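Local coordinates for protein Vv2_1132 (Vibrio vulnificus CMCP6, PDB 5Y9S) that probably regulates transcription as a tetrameric LysR-type factor that joins a helix-turn-helix DNA-binding domain to a periplasmic-binding-protein-like regulatory domain, at residues 203-208 with 250-255; 106-111 with 232-237; 281-286 with 296-301; 101-106 with 128-133. One frame throughout, in Å; residues are numbered along the deposited sequence.

Interaction 1. Residues 203-208 with 250-255; sequences LSYSEH and WVPMHV
Trp250 and Tyr205 meet between two parallel strands of the regulatory domain, which has the periplasmic-binding-protein fold of LysR proteins. Strands 199-205 and 248-252 splay apart here. The axes of 203-205 and 250-252 come no closer than 8.1 Å and make an angle of 57°. A water fills the place of a direct backbone bond. Trp250 N donates to it over 2.8 Å. The water in turn donates to Leu203 O, also at 2.8 Å, so both buried backbone atoms are satisfied. The indole of Trp250 turns off to helix 210-220, where it packs on Val215 and Leu219. Its carbonyl faces the tyrosine. Trp250 O lies at the edge of the Tyr205 ring, near the ring plane, 3.0 Å from CE2. The same oxygen is 3.3 Å from Tyr205 OH, which is at best a weak hydrogen bond. The stronger polar partner of this hydroxyl is Ser235 OG, on helix 235-243. Val251 touches more lightly. Its CG1 is 3.9 Å from Tyr205 OH, while its backbone bonds to Val183 of strand 172-186. Pro252 ends the strand. Its ring comes toward Tyr205 from the opposite direction. Chi1 of -69° puts Tyr205 CG opposite its own carbonyl carbon, and the ring extends across the gap between the strands. Leu211 and Ser212 of helix 210-220 and Leu238 of helix 235-243 pack around it. The phenol ends against the proline, with Tyr205 OH 3.4 Å from Pro252 CD.

Interaction 2. Residues 106-111 with 232-237; sequences LHTLAV and TTLSES
The carboxylate of Glu236 is the flat group of this contact, and Val111 and Thr108 meet it from different directions. Val111 CG2 sits above its plane, 4.0 Å from Glu236 CD. Thr108 comes to the OE2 end, with CG2 and CB both 3.2 Å from Glu236 OE2. The contact joins the short helix 107-112 to the start of helix 235-243 in the periplasmic-binding-protein fold. Each helix follows a strand of a different lobe, so the contact probably spans the cleft where LysR relatives bind effectors. Glu236 bends at chi2 (78°), which brings OE2 up to Thr108. The two side chains cross at about a right angle. The aliphatic part of Glu236 is used as well, since its CG is 3.7 Å from Val111 CG2. Its oxygens have other partners. OE1 is hydrogen-bonded to His107 NE2 of the third subunit, and OE2 has a weak bond from Asn112. Thr108 CG2 makes most of the contacts. Thr108 CG2 packs 3.6 Å from Thr233 O and 4.1 Å from Leu234 CD2. The hydroxyl of Thr108 points another way, to a water that also bonds Ser235 OG. The bond from Thr108 OG1 to this water is weak. Ser235 OG is held more firmly by Tyr205 OH. The third subunit also packs here, with its Ala110 on Leu234. Leu234 stands at the N-cap position of helix 235-243. An ST turn shapes the approach to that helix: Leu234 N donates to Thr232 OG1 over 3.1 Å, at 160°.

Interaction 3. Residues 281-286 with 296-301; sequences ILCYRS and QFWQEI
Arg285 lies along one face of the Trp298 indole for its whole length. Its CB starts at the outer rim, 3.6 Å from Trp298 CZ3. CG continues over the benzene ring and makes a CH-pi contact, 4.1 Å from the ring centroid. CD passes above the rim, 3.9 Å from Trp298 CE3. NE stands over the centre of the indole, close to the bond shared by its two rings. CZ then reaches the pyrrole ring, 3.6 Å from its centroid and only 4° off the normal. The guanidinium is stacked flat, with its plane 8° from that of the indole. At the tip, NH2 is 3.5 Å from Trp298 NE1, and NH1 lies near Trp298 CG and CB. The extended chain from CG to NE makes this run possible. Two salt bridges fix the rotation of the guanidinium: NE pairs with Glu173 and NH1 with Asp295. These carboxylates probably balance the charge, while the indole adds a cation-pi term. The contact packs the last helix of the regulatory domain, 292-300, on strand 277-286 of its central sheet, with strand and helix running roughly antiparallel. Cys283 works on the other side of the indole. Its SG is 3.8 Å from Trp298 CZ3, an oblique sulfur-aromatic contact. The sulfur also touches Ile301 CD1. Chi1 of 180° puts Trp298 CG opposite its own N, and the ring extends to the strand, where Trp298 CH2 comes 3.3 Å from Cys283 O.

Interaction 4. Residues 101-106 with 128-133; sequences VRIVCL and LNLSVT
Val101 and Leu130 start a row of apolar side chains on one face of two parallel strands. The strands, 100-105 and 129-134, form a beta-alpha-beta unit of the regulatory domain, with helices between them in sequence. Leu130 is the main bump. Its CD2 leans against Val101 CB at 4.0 Å and also reaches the end of Ile103, filling the hollow between these two residues of the facing strand. Val101 in turn lies between two leucines, since its CG2 also meets Leu128 CD1 at 4.1 Å. Farther along, Val132 CG2 fits against Ile103 CB at 4.1 Å. The other branch of Val132, CG1, is 4.3 Å from Cys105 SG. Val132 chi1 of 171° sets CG1 opposite N, which leaves CG2 beside N, facing Ile103. Phe118 and Leu114 of helix 114-120 and Phe297 of helix 292-300 cover this row. The opposite face is more polar. Arg102 stands there next to Ser131, and its guanidinium makes a salt bridge with Asp152. Ser131 OG bonds to Glu231 of the third subunit, whose strand extends the sheet beside Leu130, Ser131 and Val132. Four backbone bonds hold the register. Val101 O accepts from Ser131 N at 2.9 Å, and Val101 N donates to Asn129 O. Ile103 N gives to Ser131 O at 2.8 Å, and Ile103 O takes Thr133 N at 2.9 Å. These bonds set the alignment and satisfy buried polar atoms. The apolar face packs on helices. On the other face Arg102 and Ser131 send their polar ends to partners outside the two strands.

In the fold
All four contacts lie in the regulatory domain. Interactions 1, 3 and 4 are buried, whereas interaction 2 is partly buried. Interaction 4 is a parallel ladder, but in interaction 1 the strands part and a water spans them. Interaction 3 sets a helix on the sheet through a charged stack. Its Phe297 also packs on Leu130 and Ile103 of interaction 4, so one helix serves both. Interaction 2 is mostly van der Waals contact. It shares Leu106 with interaction 4. It meets interaction 1 through a hydroxyl pair and a probable backbone bond from Ser206 N to Thr232 O. Interactions 2 and 4 both touch the third subunit. Interaction 3 meets no other chain.

Interaction 1. Residues 203-208 with 250-255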
# COMPACT_ATOMS: atom_id res chain seq x y z
N LEU D 203 5.32 -33.41 -26.63
CA LEU D 203 5.86 -32.63 -25.51
C LEU D 203 6.21 -31.24 -26.04
O LEU D 203 7.19 -31.09 -26.78
CB LEU D 203 7.08 -33.31 -24.90
CG LEU D 203 7.06 -34.83 -24.74
CD1 LEU D 203 8.49 -35.40 -24.74
CD2 LEU D 203 6.35 -35.22 -23.45
N SER D 204 5.43 -30.24 -25.66
CA SER D 204 5.38 -28.97 -26.37
C SER D 204 5.84 -27.80 -25.50
O SER D 204 5.95 -27.91 -24.27
CB SER D 204 3.96 -28.69 -26.86
OG SER D 204 3.13 -28.38 -25.75
N TYR D 205 6.07 -26.66 -26.15
CA TYR D 205 6.43 -25.44 -25.45
C TYR D 205 5.18 -24.63 -25.13
O TYR D 205 4.18 -24.68 -25.84
CB TYR D 205 7.37 -24.60 -26.28
CG TYR D 205 8.76 -25.17 -26.47
CD1 TYR D 205 9.77 -24.88 -25.57
CD2 TYR D 205 9.08 -25.93 -27.59
CE1 TYR D 205 11.05 -25.36 -25.74
CE2 TYR D 205 10.35 -26.42 -27.78
CZ TYR D 205 11.33 -26.13 -26.85
OH TYR D 205 12.60 -26.62 -27.03
N SER D 206 5.25 -23.89 -24.03
CA SER D 206 4.19 -22.93 -23.70
C SER D 206 4.05 -21.90 -24.81
O SER D 206 5.02 -21.54 -25.49
CB SER D 206 4.50 -22.25 -22.38
OG SER D 206 4.85 -23.23 -21.42
N GLU D 207 2.83 -21.40 -24.99
CA GLU D 207 2.58 -20.60 -26.18
C GLU D 207 3.29 -19.26 -26.15
O GLU D 207 3.38 -18.61 -27.19
CB GLU D 207 1.08 -20.39 -26.38
CG GLU D 207 0.32 -20.17 -25.11
CD GLU D 207 -1.14 -19.88 -25.37
OE1 GLU D 207 -1.91 -19.76 -24.39
OE2 GLU D 207 -1.51 -19.78 -26.55
N HIS D 208 3.83 -18.86 -25.00
CA HIS D 208 4.42 -17.54 -24.85
C HIS D 208 5.94 -17.59 -24.77
O HIS D 208 6.57 -16.79 -24.07
CB HIS D 208 3.81 -16.85 -23.64
CG HIS D 208 2.32 -16.74 -23.70
ND1 HIS D 208 1.66 -16.05 -24.71
CD2 HIS D 208 1.35 -17.27 -22.92
CE1 HIS D 208 0.36 -16.15 -24.53
NE2 HIS D 208 0.14 -16.88 -23.45
N TRP D 250 10.22 -31.33 -29.97
CA TRP D 250 11.08 -30.53 -30.86
C TRP D 250 11.97 -29.66 -29.98
O TRP D 250 11.47 -28.85 -29.19
CB TRP D 250 10.25 -29.67 -31.83
CG TRP D 250 9.93 -30.37 -33.16
CD1 TRP D 250 10.52 -30.14 -34.38
CD2 TRP D 250 8.95 -31.39 -33.38
NE1 TRP D 250 9.98 -30.98 -35.33
CE2 TRP D 250 9.01 -31.74 -34.75
CE3 TRP D 250 8.04 -32.05 -32.56
CZ2 TRP D 250 8.18 -32.73 -35.30
CZ3 TRP D 250 7.21 -33.03 -33.11
CH2 TRP D 250 7.29 -33.36 -34.46
N VAL D 251 13.28 -29.86 -30.09
CA VAL D 251 14.25 -29.19 -29.22
C VAL D 251 15.45 -28.76 -30.03
O VAL D 251 15.83 -29.39 -31.03
CB VAL D 251 14.72 -30.10 -28.06
CG1 VAL D 251 13.57 -30.44 -27.13
CG2 VAL D 251 15.41 -31.36 -28.61
N PRO D 252 16.08 -27.67 -29.62
CA PRO D 252 17.29 -27.21 -30.30
C PRO D 252 18.40 -28.24 -30.17
O PRO D 252 18.55 -28.90 -29.14
CB PRO D 252 17.64 -25.91 -29.55
CG PRO D 252 16.35 -25.45 -28.99
CD PRO D 252 15.57 -26.68 -28.65
N MET D 253 19.19 -28.37 -31.25
CA MET D 253 20.30 -29.32 -31.21
C MET D 253 21.21 -29.09 -30.01
O MET D 253 21.66 -30.04 -29.39
CB MET D 253 21.14 -29.26 -32.50
CG MET D 253 20.60 -30.03 -33.68
SD MET D 253 20.73 -31.80 -33.41
CE MET D 253 22.47 -32.07 -33.25
N HIS D 254 21.48 -27.83 -29.66
CA HIS D 254 22.52 -27.60 -28.66
C HIS D 254 22.14 -28.09 -27.27
O HIS D 254 23.01 -28.23 -26.40
CB HIS D 254 22.91 -26.11 -28.61
CG HIS D 254 21.96 -25.27 -27.81
ND1 HIS D 254 20.90 -24.60 -28.38
CD2 HIS D 254 21.93 -24.99 -26.49
CE1 HIS D 254 20.25 -23.94 -27.44
NE2 HIS D 254 20.85 -24.16 -26.28
N VAL D 255 20.86 -28.39 -27.05
CA VAL D 255 20.41 -28.89 -25.75
C VAL D 255 20.57 -30.39 -25.61
O VAL D 255 20.57 -30.90 -24.48
CB VAL D 255 18.95 -28.43 -25.53
CG1 VAL D 255 18.36 -29.02 -24.28
CG2 VAL D 255 18.89 -26.91 -25.45
O HOH W 1 8.70 -29.52 -28.53

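Interaction 2. Residues 106-111 with 232-237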
# COMPACT_ATOMS: atom_id res chain seq x y z
N LEU D 106 17.47 -15.68 -21.45
CA LEU D 106 16.39 -16.55 -21.01
C LEU D 106 16.96 -17.68 -20.16
O LEU D 106 18.15 -18.02 -20.25
CB LEU D 106 15.63 -17.12 -22.21
CG LEU D 106 14.85 -16.07 -23.00
CD1 LEU D 106 15.74 -15.40 -24.09
CD2 LEU D 106 13.58 -16.68 -23.56
N HIS D 107 16.08 -18.28 -19.35
CA HIS D 107 16.49 -19.34 -18.43
C HIS D 107 17.14 -20.50 -19.16
O HIS D 107 18.16 -21.03 -18.70
CB HIS D 107 15.28 -19.85 -17.64
CG HIS D 107 14.90 -18.99 -16.48
ND1 HIS D 107 14.38 -17.72 -16.64
CD2 HIS D 107 14.97 -19.21 -15.15
CE1 HIS D 107 14.14 -17.20 -15.45
NE2 HIS D 107 14.49 -18.08 -14.53
N THR D 108 16.55 -20.92 -20.29
CA THR D 108 17.06 -22.10 -20.98
C THR D 108 18.49 -21.87 -21.45
O THR D 108 19.38 -22.69 -21.20
CB THR D 108 16.15 -22.44 -22.17
OG1 THR D 108 16.12 -21.35 -23.09
CG2 THR D 108 14.74 -22.71 -21.69
N LEU D 109 18.73 -20.73 -22.10
CA LEU D 109 20.06 -20.46 -22.63
C LEU D 109 21.10 -20.41 -21.52
O LEU D 109 22.27 -20.73 -21.75
CB LEU D 109 20.05 -19.14 -23.41
CG LEU D 109 19.21 -19.09 -24.69
CD1 LEU D 109 19.35 -17.74 -25.35
CD2 LEU D 109 19.65 -20.21 -25.63
N ALA D 110 20.68 -20.05 -20.31
CA ALA D 110 21.62 -19.89 -19.21
C ALA D 110 22.25 -21.20 -18.74
O ALA D 110 23.28 -21.15 -18.06
CB ALA D 110 20.93 -19.19 -18.04
N VAL D 111 21.66 -22.36 -19.06
CA VAL D 111 22.19 -23.62 -18.54
C VAL D 111 22.86 -24.46 -19.62
O VAL D 111 23.83 -25.17 -19.32
CB VAL D 111 21.12 -24.44 -17.79
CG1 VAL D 111 20.29 -23.55 -16.88
CG2 VAL D 111 20.21 -25.20 -18.74
N THR D 232 5.72 -26.90 -21.33
CA THR D 232 6.71 -26.25 -20.45
C THR D 232 7.38 -25.10 -21.18
O THR D 232 7.36 -25.00 -22.40
CB THR D 232 7.78 -27.23 -19.97
OG1 THR D 232 8.64 -26.58 -19.04
CG2 THR D 232 8.63 -27.69 -21.13
N THR D 233 8.04 -24.23 -20.40
CA THR D 233 8.89 -23.21 -20.98
C THR D 233 10.34 -23.69 -21.12
O THR D 233 11.15 -23.00 -21.74
CB THR D 233 8.86 -21.93 -20.15
OG1 THR D 233 9.10 -22.26 -18.76
CG2 THR D 233 7.48 -21.21 -20.29
N LEU D 234 10.68 -24.84 -20.55
CA LEU D 234 12.07 -25.23 -20.32
C LEU D 234 12.43 -26.38 -21.25
O LEU D 234 11.97 -27.51 -21.06
CB LEU D 234 12.28 -25.62 -18.86
CG LEU D 234 11.88 -24.52 -17.89
CD1 LEU D 234 11.94 -24.98 -16.46
CD2 LEU D 234 12.77 -23.28 -18.09
N SER D 235 13.27 -26.07 -22.24
CA SER D 235 13.80 -27.10 -23.13
C SER D 235 14.31 -28.30 -22.35
O SER D 235 14.03 -29.46 -22.71
CB SER D 235 14.92 -26.52 -24.00
OG SER D 235 14.36 -25.90 -25.14
N GLU D 236 15.02 -28.05 -21.26
CA GLU D 236 15.64 -29.11 -20.49
C GLU D 236 14.62 -30.05 -19.88
O GLU D 236 14.95 -31.21 -19.61
CB GLU D 236 16.55 -28.51 -19.41
CG GLU D 236 17.31 -27.24 -19.86
CD GLU D 236 16.44 -25.97 -19.86
OE1 GLU D 236 15.98 -25.54 -18.79
OE2 GLU D 236 16.17 -25.42 -20.95
N SER D 237 13.39 -29.58 -19.66
CA SER D 237 12.34 -30.45 -19.14
C SER D 237 11.79 -31.34 -20.24
O SER D 237 11.54 -32.53 -20.01
CB SER D 237 11.19 -29.63 -18.54
OG SER D 237 11.52 -29.23 -17.24
O HOH W 2 16.61 -23.67 -25.30

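Interaction 3. Residues 281-286 with 296-301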
# COMPACT_ATOMS: atom_id res chain seq x y z
N ILE D 281 21.06 -18.05 -32.66
CA ILE D 281 21.23 -17.53 -31.31
C ILE D 281 22.14 -16.32 -31.40
O ILE D 281 23.29 -16.43 -31.85
CB ILE D 281 21.79 -18.58 -30.35
CG1 ILE D 281 20.72 -19.64 -30.06
CG2 ILE D 281 22.24 -17.91 -29.07
CD1 ILE D 281 21.27 -20.96 -29.60
N LEU D 282 21.64 -15.18 -30.96
CA LEU D 282 22.31 -13.90 -31.14
C LEU D 282 22.88 -13.43 -29.82
O LEU D 282 22.36 -13.75 -28.74
CB LEU D 282 21.33 -12.85 -31.69
CG LEU D 282 20.66 -13.37 -32.95
CD1 LEU D 282 19.60 -12.42 -33.47
CD2 LEU D 282 21.73 -13.63 -34.00
N CYS D 283 23.97 -12.68 -29.90
CA CYS D 283 24.48 -11.92 -28.78
C CYS D 283 24.44 -10.44 -29.14
O CYS D 283 24.99 -10.04 -30.17
CB CYS D 283 25.89 -12.35 -28.40
SG CYS D 283 26.48 -11.49 -26.92
N TYR D 284 23.79 -9.64 -28.30
CA TYR D 284 23.65 -8.20 -28.45
C TYR D 284 24.52 -7.46 -27.44
O TYR D 284 24.70 -7.92 -26.31
CB TYR D 284 22.22 -7.75 -28.22
CG TYR D 284 21.29 -8.04 -29.35
CD1 TYR D 284 21.12 -7.12 -30.38
CD2 TYR D 284 20.52 -9.20 -29.37
CE1 TYR D 284 20.24 -7.36 -31.41
CE2 TYR D 284 19.64 -9.45 -30.40
CZ TYR D 284 19.51 -8.53 -31.42
OH TYR D 284 18.64 -8.78 -32.45
N ARG D 285 25.00 -6.28 -27.84
CA ARG D 285 25.75 -5.41 -26.94
C ARG D 285 25.45 -3.95 -27.25
O ARG D 285 24.87 -3.62 -28.28
CB ARG D 285 27.25 -5.70 -27.01
CG ARG D 285 27.96 -4.97 -28.12
CD ARG D 285 29.46 -4.85 -27.85
NE ARG D 285 30.23 -4.80 -29.09
CZ ARG D 285 31.54 -4.99 -29.18
NH1 ARG D 285 32.27 -5.23 -28.09
NH2 ARG D 285 32.13 -4.93 -30.37
N SER D 286 25.85 -3.08 -26.33
CA SER D 286 25.69 -1.64 -26.51
C SER D 286 26.85 -1.06 -27.30
O SER D 286 28.01 -1.39 -27.06
CB SER D 286 25.61 -0.91 -25.17
OG SER D 286 25.46 0.48 -25.39
N GLN D 296 36.94 -8.18 -24.31
CA GLN D 296 37.64 -9.46 -24.28
C GLN D 296 36.66 -10.61 -24.43
O GLN D 296 36.94 -11.58 -25.15
CB GLN D 296 38.44 -9.60 -22.99
CG GLN D 296 39.69 -8.75 -22.91
CD GLN D 296 40.35 -8.83 -21.54
OE1 GLN D 296 39.77 -9.37 -20.60
NE2 GLN D 296 41.56 -8.31 -21.42
N PHE D 297 35.50 -10.51 -23.78
CA PHE D 297 34.47 -11.53 -23.94
C PHE D 297 33.93 -11.55 -25.36
O PHE D 297 33.84 -12.62 -25.98
CB PHE D 297 33.33 -11.28 -22.96
CG PHE D 297 32.40 -12.45 -22.81
CD1 PHE D 297 31.46 -12.74 -23.79
CD2 PHE D 297 32.47 -13.27 -21.69
CE1 PHE D 297 30.61 -13.82 -23.65
CE2 PHE D 297 31.62 -14.35 -21.55
CZ PHE D 297 30.69 -14.62 -22.54
N TRP D 298 33.56 -10.38 -25.88
CA TRP D 298 32.94 -10.32 -27.21
C TRP D 298 33.89 -10.81 -28.29
O TRP D 298 33.50 -11.60 -29.16
CB TRP D 298 32.47 -8.89 -27.48
CG TRP D 298 31.83 -8.70 -28.80
CD1 TRP D 298 32.46 -8.53 -30.00
CD2 TRP D 298 30.43 -8.64 -29.07
NE1 TRP D 298 31.54 -8.37 -31.00
CE2 TRP D 298 30.28 -8.43 -30.46
CE3 TRP D 298 29.28 -8.73 -28.28
CZ2 TRP D 298 29.03 -8.33 -31.07
CZ3 TRP D 298 28.03 -8.61 -28.89
CH2 TRP D 298 27.92 -8.42 -30.27
N GLN D 299 35.15 -10.36 -28.25
CA GLN D 299 36.12 -10.76 -29.26
C GLN D 299 36.39 -12.26 -29.24
O GLN D 299 36.94 -12.80 -30.21
CB GLN D 299 37.43 -9.99 -29.09
CG GLN D 299 37.59 -8.83 -30.07
CD GLN D 299 36.96 -7.53 -29.58
OE1 GLN D 299 36.60 -7.39 -28.42
NE2 GLN D 299 36.82 -6.56 -30.49
N GLU D 300 36.01 -12.95 -28.17
CA GLU D 300 36.25 -14.38 -28.11
C GLU D 300 35.14 -15.20 -28.77
O GLU D 300 35.41 -16.29 -29.29
CB GLU D 300 36.47 -14.80 -26.65
CG GLU D 300 37.52 -15.89 -26.46
CD GLU D 300 37.10 -17.20 -27.08
OE1 GLU D 300 35.95 -17.63 -26.83
OE2 GLU D 300 37.90 -17.80 -27.81
N ILE D 301 33.91 -14.70 -28.80
CA ILE D 301 32.79 -15.40 -29.44
C ILE D 301 32.56 -14.73 -30.79
O ILE D 301 31.72 -13.83 -30.94
CB ILE D 301 31.53 -15.39 -28.56
CG1 ILE D 301 31.33 -14.04 -27.89
CG2 ILE D 301 31.57 -16.47 -27.49
CD1 ILE D 301 30.06 -13.96 -27.09

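Interaction 4. Residues 101-106 with 128-133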
# COMPACT_ATOMS: atom_id res chain seq x y z
N VAL D 101 31.59 -9.20 -16.14
CA VAL D 101 30.77 -9.12 -17.34
C VAL D 101 29.35 -9.51 -16.94
O VAL D 101 29.13 -10.61 -16.41
CB VAL D 101 31.32 -10.03 -18.45
CG1 VAL D 101 30.56 -9.80 -19.76
CG2 VAL D 101 32.81 -9.79 -18.65
N ARG D 102 28.40 -8.59 -17.16
CA ARG D 102 27.00 -8.77 -16.79
C ARG D 102 26.25 -9.33 -17.99
O ARG D 102 26.28 -8.73 -19.07
CB ARG D 102 26.38 -7.45 -16.33
CG ARG D 102 26.63 -7.11 -14.85
CD ARG D 102 26.68 -5.59 -14.59
NE ARG D 102 27.24 -4.82 -15.71
CZ ARG D 102 27.04 -3.52 -15.91
NH1 ARG D 102 27.59 -2.92 -16.96
NH2 ARG D 102 26.27 -2.82 -15.08
N ILE D 103 25.60 -10.48 -17.81
CA ILE D 103 24.97 -11.20 -18.91
C ILE D 103 23.53 -11.47 -18.54
O ILE D 103 23.25 -11.93 -17.42
CB ILE D 103 25.72 -12.51 -19.23
CG1 ILE D 103 27.15 -12.20 -19.71
CG2 ILE D 103 24.95 -13.29 -20.25
CD1 ILE D 103 28.10 -13.37 -19.68
N VAL D 104 22.61 -11.16 -19.45
CA VAL D 104 21.19 -11.43 -19.28
C VAL D 104 20.74 -12.32 -20.44
O VAL D 104 21.26 -12.19 -21.56
CB VAL D 104 20.36 -10.12 -19.25
CG1 VAL D 104 20.54 -9.35 -20.55
CG2 VAL D 104 18.90 -10.41 -19.05
N CYS D 105 19.81 -13.23 -20.16
CA CYS D 105 19.28 -14.13 -21.18
C CYS D 105 18.09 -14.88 -20.60
O CYS D 105 17.75 -14.74 -19.42
CB CYS D 105 20.32 -15.14 -21.66
SG CYS D 105 20.99 -16.12 -20.29
N LEU D 106 17.47 -15.68 -21.45
CA LEU D 106 16.39 -16.55 -21.01
C LEU D 106 16.96 -17.68 -20.16
O LEU D 106 18.15 -18.02 -20.25
CB LEU D 106 15.63 -17.12 -22.21
CG LEU D 106 14.85 -16.07 -23.00
CD1 LEU D 106 15.74 -15.40 -24.09
CD2 LEU D 106 13.58 -16.68 -23.56
N LEU D 128 38.13 -13.21 -16.21
CA LEU D 128 36.93 -12.40 -16.04
C LEU D 128 36.03 -13.02 -14.98
O LEU D 128 36.16 -14.19 -14.62
CB LEU D 128 36.16 -12.28 -17.35
CG LEU D 128 36.96 -11.73 -18.53
CD1 LEU D 128 36.15 -11.87 -19.80
CD2 LEU D 128 37.34 -10.28 -18.28
N ASN D 129 35.10 -12.21 -14.47
CA ASN D 129 34.08 -12.69 -13.55
C ASN D 129 32.73 -12.58 -14.24
O ASN D 129 32.28 -11.47 -14.56
CB ASN D 129 34.11 -11.89 -12.24
CG ASN D 129 33.03 -12.31 -11.28
OD1 ASN D 129 32.60 -13.47 -11.28
ND2 ASN D 129 32.57 -11.37 -10.46
N LEU D 130 32.08 -13.71 -14.48
CA LEU D 130 30.85 -13.77 -15.27
C LEU D 130 29.64 -13.80 -14.35
O LEU D 130 29.53 -14.66 -13.47
CB LEU D 130 30.87 -15.00 -16.18
CG LEU D 130 32.14 -15.03 -17.01
CD1 LEU D 130 32.31 -16.36 -17.71
CD2 LEU D 130 32.12 -13.91 -18.02
N SER D 131 28.72 -12.86 -14.56
CA SER D 131 27.49 -12.78 -13.78
C SER D 131 26.31 -12.94 -14.74
O SER D 131 26.03 -12.05 -15.55
CB SER D 131 27.40 -11.46 -13.02
OG SER D 131 26.15 -11.35 -12.35
N VAL D 132 25.60 -14.06 -14.61
CA VAL D 132 24.55 -14.47 -15.54
C VAL D 132 23.22 -14.41 -14.80
O VAL D 132 22.96 -15.24 -13.93
CB VAL D 132 24.81 -15.88 -16.08
CG1 VAL D 132 23.60 -16.39 -16.87
CG2 VAL D 132 26.09 -15.91 -16.93
N THR D 133 22.37 -13.44 -15.14
CA THR D 133 21.04 -13.39 -14.53
C THR D 133 19.99 -13.74 -15.57
O THR D 133 19.64 -12.88 -16.41
CB THR D 133 20.74 -12.01 -13.94
OG1 THR D 133 20.16 -11.19 -14.95
CG2 THR D 133 22.01 -11.38 -13.43